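Local coordinates for protein formate dehydrogenase subunit beta (Desulfovibrio gigas, PDB 1H0H) that serves as the electron-transfer subunit of formate dehydrogenase, carrying three [4Fe-4S] clusters for the electrons of reversible formate oxidation to carbon dioxide, at residues Gln57-Gly61 with Arg62-Leu66; Ser118-Tyr122 with Asp123-Lys127; Thr154-Pro157 with Thr158-Asn162. All blocks are in the same frame, centred on the assembly; numbering follows the deposited sequence. Where two conformers were deposited one is given.

Interaction 1 of 3, residues Gln57-Gly61 with Arg62-Leu66; sequences QEIDG and RIDWL
Gln57 and Asp64 face each other as an antiparallel hydrogen-bonded pair in a beta hairpin with a two-residue loop, and Ile59 and Arg62 form the next such pair, which closes a type I' turn through Asp60 and Gly61. Glu58 and Ile63 make the non-hydrogen-bonded pair between them. Gln57 N donates to Asp64 O at 2.9 Å, nearly straight (175°), whereas the return bond from Asp64 N to Gln57 O is shorter but bent to 133°. Next to the turn, Ile59 N gives a bond of 2.7 Å to Arg62 O, and Arg62 N answers to Ile59 O at 3.0 Å. Both turn residues have positive phi; glycine adopts this readily, which suits Gly61 to its corner.

Gln57, Ile59, Arg62 and Asp64 put their side chains on one face of the hairpin. There CG of Gln57 meets Leu66 CD1 at 3.6 Å, the two side chains crossing at about a right angle. The Gln57 chain is bent at chi2, and its NE2 is bonded to Leu207 O. The CD1 methyl of Ile59 lies 4.2 Å from Asp64 OD2. On the other face Ile63 carries CG1 anti to its backbone N (chi1 -169°), and its CD1 reaches back to Gln57 O at 3.5 Å.

Asp64 also turns OD1 to the backbone N of Trp65, whose ring engages a basic side chain of another protein chain in a cation-pi contact. The four main-chain bonds set the register of this surface hairpin, while its polar side chains are met partly within the chain and partly, weakly, by the other protein chain.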
loop_
_atom_site.group_PDB
_atom_site.type_symbol
_atom_site.label_atom_id
_atom_site.label_comp_id
_atom_site.label_asym_id
_atom_site.label_seq_id
_atom_site.Cartn_x
_atom_site.Cartn_y
_atom_site.Cartn_z
ATOM N N GLN B 57 0.559 9.164 -27.558
ATOM C CA GLN B 57 0.827 10.163 -28.593
ATOM C C GLN B 57 2.115 10.865 -28.298
ATOM O O GLN B 57 2.339 11.324 -27.179
ATOM C CB GLN B 57 -0.292 11.227 -28.679
ATOM C CG GLN B 57 -1.694 10.704 -28.943
ATOM C CD GLN B 57 -1.879 10.189 -30.375
ATOM O OE1 GLN B 57 -0.934 10.171 -31.144
ATOM N NE2 GLN B 57 -3.111 9.790 -30.723
ATOM N N GLU B 58 2.973 10.936 -29.302
ATOM C CA GLU B 58 4.213 11.663 -29.171
ATOM C C GLU B 58 3.891 13.092 -29.538
ATOM O O GLU B 58 3.439 13.382 -30.636
ATOM C CB GLU B 58 5.267 11.083 -30.103
ATOM C CG GLU B 58 6.685 11.541 -29.843
ATOM C CD GLU B 58 7.678 10.680 -30.603
ATOM O OE1 GLU B 58 7.239 9.965 -31.536
ATOM O OE2 GLU B 58 8.887 10.702 -30.269
ATOM N N ILE B 59 4.086 13.990 -28.595
ATOM C CA ILE B 59 3.794 15.384 -28.830
ATOM C C ILE B 59 5.042 16.211 -28.598
ATOM O O ILE B 59 5.622 16.180 -27.509
ATOM C CB ILE B 59 2.683 15.831 -27.890
ATOM C CG1 ILE B 59 1.382 15.123 -28.262
ATOM C CG2 ILE B 59 2.511 17.349 -27.946
ATOM C CD1 ILE B 59 0.264 15.414 -27.344
ATOM N N ASP B 60 5.456 16.937 -29.634
ATOM C CA ASP B 60 6.647 17.781 -29.565
ATOM C C ASP B 60 7.851 16.956 -29.125
ATOM O O ASP B 60 8.633 17.361 -28.259
ATOM C CB ASP B 60 6.435 18.977 -28.627
ATOM C CG ASP B 60 5.499 20.021 -29.213
ATOM O OD1 ASP B 60 5.462 20.162 -30.455
ATOM O OD2 ASP B 60 4.759 20.739 -28.507
ATOM N N GLY B 61 7.972 15.779 -29.722
ATOM C CA GLY B 61 9.091 14.906 -29.438
ATOM C C GLY B 61 9.041 14.169 -28.118
ATOM O O GLY B 61 9.967 13.418 -27.828
ATOM N N ARG B 62 7.998 14.386 -27.318
ATOM C CA ARG B 62 7.895 13.704 -26.024
ATOM C C ARG B 62 6.640 12.861 -25.951
ATOM O O ARG B 62 5.572 13.284 -26.399
ATOM C CB ARG B 62 7.900 14.689 -24.842
ATOM C CG ARG B 62 9.267 15.287 -24.483
ATOM C CD ARG B 62 9.320 15.881 -23.060
ATOM N NE ARG B 62 10.333 16.926 -22.867
ATOM C CZ ARG B 62 11.546 16.942 -23.423
ATOM N NH1 ARG B 62 11.922 15.968 -24.227
ATOM N NH2 ARG B 62 12.392 17.940 -23.184
ATOM N N ILE B 63 6.764 11.670 -25.395
ATOM C CA ILE B 63 5.598 10.815 -25.241
ATOM C C ILE B 63 4.586 11.384 -24.263
ATOM O O ILE B 63 4.920 12.012 -23.246
ATOM C CB ILE B 63 6.002 9.363 -24.842
ATOM C CG1 ILE B 63 4.817 8.417 -24.951
ATOM C CG2 ILE B 63 6.550 9.323 -23.430
ATOM C CD1 ILE B 63 4.117 8.446 -26.331
ATOM N N ASP B 64 3.329 11.154 -24.593
ATOM C CA ASP B 64 2.223 11.527 -23.753
ATOM C C ASP B 64 1.208 10.396 -23.880
ATOM O O ASP B 64 1.322 9.546 -24.755
ATOM C CB ASP B 64 1.624 12.840 -24.226
ATOM C CG ASP B 64 0.891 13.586 -23.127
ATOM O OD1 ASP B 64 0.457 12.981 -22.097
ATOM O OD2 ASP B 64 0.695 14.804 -23.219
ATOM N N TRP B 65 0.237 10.366 -22.984
ATOM C CA TRP B 65 -0.786 9.344 -23.005
ATOM C C TRP B 65 -2.102 10.061 -22.766
ATOM O O TRP B 65 -2.346 10.596 -21.675
ATOM C CB TRP B 65 -0.503 8.338 -21.899
ATOM C CG TRP B 65 -1.051 6.983 -22.088
ATOM C CD1 TRP B 65 -1.846 6.534 -23.099
ATOM C CD2 TRP B 65 -0.868 5.876 -21.192
ATOM N NE1 TRP B 65 -2.144 5.207 -22.898
ATOM C CE2 TRP B 65 -1.546 4.779 -21.738
ATOM C CE3 TRP B 65 -0.167 5.706 -19.973
ATOM C CZ2 TRP B 65 -1.561 3.518 -21.114
ATOM C CZ3 TRP B 65 -0.166 4.462 -19.364
ATOM C CH2 TRP B 65 -0.869 3.385 -19.928
ATOM N N LEU B 66 -2.932 10.072 -23.799
ATOM C CA LEU B 66 -4.163 10.851 -23.814
ATOM C C LEU B 66 -5.372 10.013 -23.519
ATOM O O LEU B 66 -5.583 8.974 -24.136
ATOM C CB LEU B 66 -4.358 11.539 -25.170
ATOM C CG LEU B 66 -3.168 12.388 -25.617
ATOM C CD1 LEU B 66 -3.450 13.100 -26.949
ATOM C CD2 LEU B 66 -2.777 13.396 -24.527
#

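Interaction 2 of 3, residues Ser118-Tyr122 with Asp123-Lys127; sequences SACPY and DVPRK. With SF4 (iron/sulfur cluster), chain N.
Cys120 and Val124 meet at sulfur: SG, already a ligand of an iron atom of the cluster (FE1), accepts the backbone N-H of Val124 at 3.3 Å in a nearly straight bond (167°). A weak second bond reaches the same sulfur from Tyr122 N. Such N-H...S bonds probably lessen the negative charge on the thiolate and so would tend to raise the cluster's potential. With SG anti to the backbone N (chi1 178°), the side chain carries the sulfur to the iron from the segment following helix 113-119. The carbonyl of Cys120 is used too, taking Asp123 N at 3.2 Å.

That bond closes a type I turn from Cys120 to Asp123, in the Cys-Pro pattern familiar from ferredoxin-type cluster sites; Cys72, Cys75 and Cys80 supply the other three ligands of this [4Fe-4S] cluster. Proline suits both flanks, having no N-H to satisfy: Pro125 CD packs on Cys120 CB at 3.6 Å and lies equally near the sulfide S3, while Pro121 CB sits over one face of the Tyr122 ring, offset toward its rim. Tyr122 CD2 comes within 3.5 Å of sulfide S4, and its hydroxyl is bonded to Asp191. Val124 CG2 touches Tyr122 CB at 3.8 Å.

Beyond the turn, Asp123 OD2 forms a salt bridge with Arg126 NH2 (3.1 Å). Asp123 O takes weak bonds from NH1 and NH2, and NH1 also binds Pro125 O. Arg126 NE is bonded to Phe44 O, Asp43 makes a second salt bridge to NH2, and a buffer molecule, probably from crystallisation, bonds Asp123 OD1.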
loop_
_atom_site.group_PDB
_atom_site.type_symbol
_atom_site.label_atom_id
_atom_site.label_comp_id
_atom_site.label_asym_id
_atom_site.label_seq_id
_atom_site.Cartn_x
_atom_site.Cartn_y
_atom_site.Cartn_z
ATOM N N SER B 118 -26.048 5.361 -37.563
ATOM C CA SER B 118 -25.247 6.198 -38.465
ATOM C C SER B 118 -25.524 7.693 -38.289
ATOM O O SER B 118 -24.674 8.500 -38.629
ATOM C CB SER B 118 -25.392 5.828 -39.952
ATOM O OG SER B 118 -26.722 5.934 -40.400
ATOM N N ALA B 119 -26.708 8.071 -37.797
ATOM C CA ALA B 119 -27.018 9.496 -37.572
ATOM C C ALA B 119 -26.174 10.095 -36.453
ATOM O O ALA B 119 -26.016 11.310 -36.364
ATOM C CB ALA B 119 -28.502 9.686 -37.222
ATOM N N CYS B 120 -25.685 9.258 -35.553
ATOM C CA CYS B 120 -24.838 9.770 -34.473
ATOM C C CYS B 120 -23.442 10.165 -34.963
ATOM O O CYS B 120 -22.645 9.327 -35.364
ATOM C CB CYS B 120 -24.702 8.763 -33.355
ATOM S SG CYS B 120 -23.617 9.373 -32.045
ATOM N N PRO B 121 -23.133 11.446 -34.883
ATOM C CA PRO B 121 -21.839 11.955 -35.350
ATOM C C PRO B 121 -20.710 11.392 -34.508
ATOM O O PRO B 121 -19.560 11.380 -34.942
ATOM C CB PRO B 121 -21.950 13.464 -35.104
ATOM C CG PRO B 121 -23.414 13.726 -34.962
ATOM C CD PRO B 121 -23.992 12.505 -34.335
ATOM N N TYR B 122 -21.048 10.911 -33.319
ATOM C CA TYR B 122 -20.055 10.445 -32.378
ATOM C C TYR B 122 -19.951 8.929 -32.288
ATOM O O TYR B 122 -19.190 8.405 -31.480
ATOM C CB TYR B 122 -20.350 11.060 -30.997
ATOM C CG TYR B 122 -20.478 12.558 -31.099
ATOM C CD1 TYR B 122 -19.344 13.347 -31.215
ATOM C CD2 TYR B 122 -21.724 13.174 -31.159
ATOM C CE1 TYR B 122 -19.438 14.695 -31.338
ATOM C CE2 TYR B 122 -21.837 14.538 -31.300
ATOM C CZ TYR B 122 -20.680 15.287 -31.378
ATOM O OH TYR B 122 -20.729 16.631 -31.511
ATOM N N ASP B 123 -20.749 8.245 -33.090
ATOM C CA ASP B 123 -20.766 6.794 -33.170
ATOM C C ASP B 123 -20.968 6.145 -31.809
ATOM O O ASP B 123 -20.242 5.238 -31.435
ATOM C CB ASP B 123 -19.481 6.277 -33.828
ATOM C CG ASP B 123 -19.558 4.811 -34.122
ATOM O OD1 ASP B 123 -20.674 4.336 -34.424
ATOM O OD2 ASP B 123 -18.565 4.059 -34.045
ATOM N N VAL B 124 -21.953 6.640 -31.067
ATOM C CA VAL B 124 -22.219 6.185 -29.713
ATOM C C VAL B 124 -23.202 5.008 -29.486
ATOM O O VAL B 124 -22.838 4.075 -28.767
ATOM C CB VAL B 124 -22.567 7.387 -28.790
ATOM C CG1 VAL B 124 -23.073 6.924 -27.418
ATOM C CG2 VAL B 124 -21.350 8.301 -28.634
ATOM N N PRO B 125 -24.401 5.018 -30.076
ATOM C CA PRO B 125 -25.428 3.994 -29.774
ATOM C C PRO B 125 -25.054 2.580 -30.188
ATOM O O PRO B 125 -24.423 2.394 -31.222
ATOM C CB PRO B 125 -26.634 4.410 -30.627
ATOM C CG PRO B 125 -26.292 5.664 -31.311
ATOM C CD PRO B 125 -24.869 6.002 -31.072
ATOM N N ARG B 126 -25.496 1.593 -29.423
ATOM C CA ARG B 126 -25.138 0.199 -29.741
ATOM C C ARG B 126 -26.318 -0.758 -29.603
ATOM O O ARG B 126 -27.155 -0.597 -28.736
ATOM C CB ARG B 126 -23.963 -0.257 -28.864
ATOM C CG ARG B 126 -22.676 0.471 -29.154
ATOM C CD ARG B 126 -22.046 0.077 -30.461
ATOM N NE ARG B 126 -20.778 0.747 -30.724
ATOM C CZ ARG B 126 -20.667 1.892 -31.385
ATOM N NH1 ARG B 126 -21.745 2.537 -31.827
ATOM N NH2 ARG B 126 -19.472 2.404 -31.573
ATOM N N LYS B 127 -26.368 -1.746 -30.487
ATOM C CA LYS B 127 -27.445 -2.712 -30.527
ATOM C C LYS B 127 -27.056 -4.011 -29.828
ATOM O O LYS B 127 -25.948 -4.501 -29.997
ATOM C CB LYS B 127 -27.740 -3.057 -31.989
ATOM C CG LYS B 127 -29.024 -3.842 -32.207
ATOM C CD LYS B 127 -29.140 -4.333 -33.686
ATOM C CE LYS B 127 -28.218 -5.533 -33.976
ATOM N NZ LYS B 127 -28.740 -6.855 -33.500
HETATM FE FE1 SF4 N . -25.175 10.219 -30.654
HETATM FE FE2 SF4 N . -25.819 10.525 -27.988
HETATM FE FE3 SF4 N . -25.938 12.735 -29.809
HETATM FE FE4 SF4 N . -27.767 10.674 -30.019
HETATM S S1 SF4 N . -27.573 12.217 -28.233
HETATM S S2 SF4 N . -26.694 11.570 -31.706
HETATM S S3 SF4 N . -26.439 8.824 -29.380
HETATM S S4 SF4 N . -24.019 11.527 -29.089
#

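Interaction 3 of 3, residues Thr154-Pro157 with Thr158-Asn162. With SF4 (iron/sulfur cluster), chain L.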
loop_
_atom_site.group_PDB
_atom_site.type_symbol
_atom_site.label_atom_id
_atom_site.label_comp_id
_atom_site.label_asym_id
_atom_site.label_seq_id
_atom_site.Cartn_x
_atom_site.Cartn_y
_atom_site.Cartn_z
ATOM N N THR B 154 -19.773 11.237 -9.717
ATOM C CA THR B 154 -19.530 10.954 -8.314
ATOM C C THR B 154 -18.239 10.144 -8.117
ATOM O O THR B 154 -17.470 10.377 -7.170
ATOM C CB THR B 154 -20.733 10.176 -7.767
ATOM O OG1 THR B 154 -21.904 11.007 -7.859
ATOM C CG2 THR B 154 -20.609 9.923 -6.263
ATOM N N SER B 155 -18.003 9.196 -9.008
ATOM C CA SER B 155 -16.859 8.316 -8.856
ATOM C C SER B 155 -15.498 8.988 -9.122
ATOM O O SER B 155 -14.481 8.533 -8.638
ATOM C CB SER B 155 -16.989 7.074 -9.758
ATOM O OG SER B 155 -16.118 6.043 -9.263
ATOM N N CYS B 156 -15.498 10.058 -9.900
ATOM C CA CYS B 156 -14.243 10.586 -10.426
ATOM C C CYS B 156 -13.434 11.261 -9.364
ATOM O O CYS B 156 -13.929 12.144 -8.695
ATOM C CB CYS B 156 -14.533 11.530 -11.585
ATOM S SG CYS B 156 -13.050 12.240 -12.333
ATOM N N PRO B 157 -12.196 10.832 -9.158
ATOM C CA PRO B 157 -11.392 11.436 -8.102
ATOM C C PRO B 157 -10.728 12.787 -8.423
ATOM O O PRO B 157 -10.457 13.519 -7.501
ATOM C CB PRO B 157 -10.321 10.377 -7.853
ATOM C CG PRO B 157 -10.163 9.707 -9.141
ATOM C CD PRO B 157 -11.494 9.737 -9.842
ATOM N N THR B 158 -10.473 13.113 -9.680
ATOM C CA THR B 158 -9.670 14.317 -9.982
ATOM C C THR B 158 -10.424 15.530 -10.446
ATOM O O THR B 158 -9.819 16.522 -10.819
ATOM C CB THR B 158 -8.719 13.995 -11.082
ATOM O OG1 THR B 158 -9.483 13.475 -12.179
ATOM C CG2 THR B 158 -7.825 12.817 -10.666
ATOM N N GLY B 159 -11.736 15.453 -10.454
ATOM C CA GLY B 159 -12.505 16.582 -10.919
ATOM C C GLY B 159 -12.496 16.640 -12.431
ATOM O O GLY B 159 -12.822 17.670 -12.996
ATOM N N ALA B 160 -12.074 15.567 -13.089
ATOM C CA ALA B 160 -12.170 15.538 -14.551
ATOM C C ALA B 160 -13.652 15.571 -14.963
ATOM O O ALA B 160 -14.035 16.260 -15.919
ATOM C CB ALA B 160 -11.495 14.323 -15.098
ATOM N N MET B 161 -14.484 14.826 -14.246
ATOM C CA MET B 161 -15.923 14.790 -14.544
ATOM C C MET B 161 -16.621 15.823 -13.697
ATOM O O MET B 161 -16.379 15.905 -12.495
ATOM C CB MET B 161 -16.542 13.417 -14.237
ATOM C CG MET B 161 -16.076 12.263 -15.107
ATOM S SD MET B 161 -16.490 12.488 -16.855
ATOM C CE MET B 161 -18.350 12.574 -16.791
ATOM N N ASN B 162 -17.492 16.610 -14.324
ATOM C CA ASN B 162 -18.295 17.601 -13.619
ATOM C C ASN B 162 -19.687 17.581 -14.197
ATOM O O ASN B 162 -19.850 17.355 -15.381
ATOM C CB ASN B 162 -17.703 18.990 -13.803
ATOM C CG ASN B 162 -16.270 19.062 -13.346
ATOM O OD1 ASN B 162 -16.015 19.414 -12.203
ATOM N ND2 ASN B 162 -15.323 18.725 -14.232
HETATM FE FE1 SF4 L . -12.314 10.582 -13.615
HETATM FE FE2 SF4 L . -13.056 8.461 -15.239
HETATM FE FE3 SF4 L . -10.697 9.804 -15.730
HETATM FE FE4 SF4 L . -10.965 8.198 -13.410
HETATM S S1 SF4 L . -10.994 7.502 -15.558
HETATM S S2 SF4 L . -10.013 10.333 -13.592
HETATM S S3 SF4 L . -13.221 8.531 -13.004
HETATM S S4 SF4 L . -12.901 10.660 -15.846
#
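Cys156 and Met161 meet through an N-H...S bond and CB-to-CB packing, across the loop between helix 151-155 and strand 161-163. Metal coordination comes first: Cys156 SG binds iron FE1 of the cluster at 2.2 Å. Its sulfur lies anti to the backbone N (chi1 -179°), pointing from the residue that first leaves the helix. Cys11, Cys14 and Cys17 supply the remaining ligands, and a Cys-Pro pair joining a separate three-cysteine group is characteristic of ferredoxin-type sites.

The same sulfur accepts one hydrogen bond; two more brace the loop. Met161 N donates to Cys156 SG at 3.5 Å, with an angle of 157° at the hydrogen. Thr158 OG1, placed between its backbone N and carbonyl carbon (chi1 54°), receives a weak bond from Ala160 N, spanning the corner at Gly159. Glycine belongs there, because at its backbone angles a CB would be jammed against the preceding carbonyl oxygen. Asn162 ND2 then ties back to Gly159 O at 3.0 Å, from above the carbonyl plane, and is also bonded to Phe5 O of the adjoining strand 2-7.

Apolar groups line part of the cluster. Met161 CB packs on Cys156 CB at 3.8 Å, and its chain, bent at chi2 and chi3, brings CG to 3.6 Å from sulfide S4. Ala160 CB touches the cysteine sulfur, and Pro157 CD borders sulfide S3 while its ring lies alongside Thr158. A polar atom joins them, Thr158 OG1, 3.5 Å from sulfide S2.

Thr158 N is buried without a partner, which is probably unfavourable. The N-H...S bond probably offsets part of the thiolate charge, tending to favour reduction, whereas the apolar surroundings would tend the other way.

How the interactions relate
Interaction 1 is a surface contact, whereas interactions 2 and 3 are buried and lie on opposite sides of the chain's centre, both within the 4Fe-4S dicluster domain. No two of the three touch; their centres are about 24 to 29 Å apart. Residues 57-66 form a hairpin set by main-chain hydrogen bonds, with no cluster ligand. Residues 118-127 and 154-162 instead repeat one plan, a helix followed by Cys-Pro and a bend, but at different clusters, #3 and #1. Their chemistry diverges afterwards: interaction 2 continues into a salt-bridged arginine, interaction 3 into a strand whose Met161 packs on the cluster. Interactions 1 and 3 both meet another protein chain, which does not touch interaction 2.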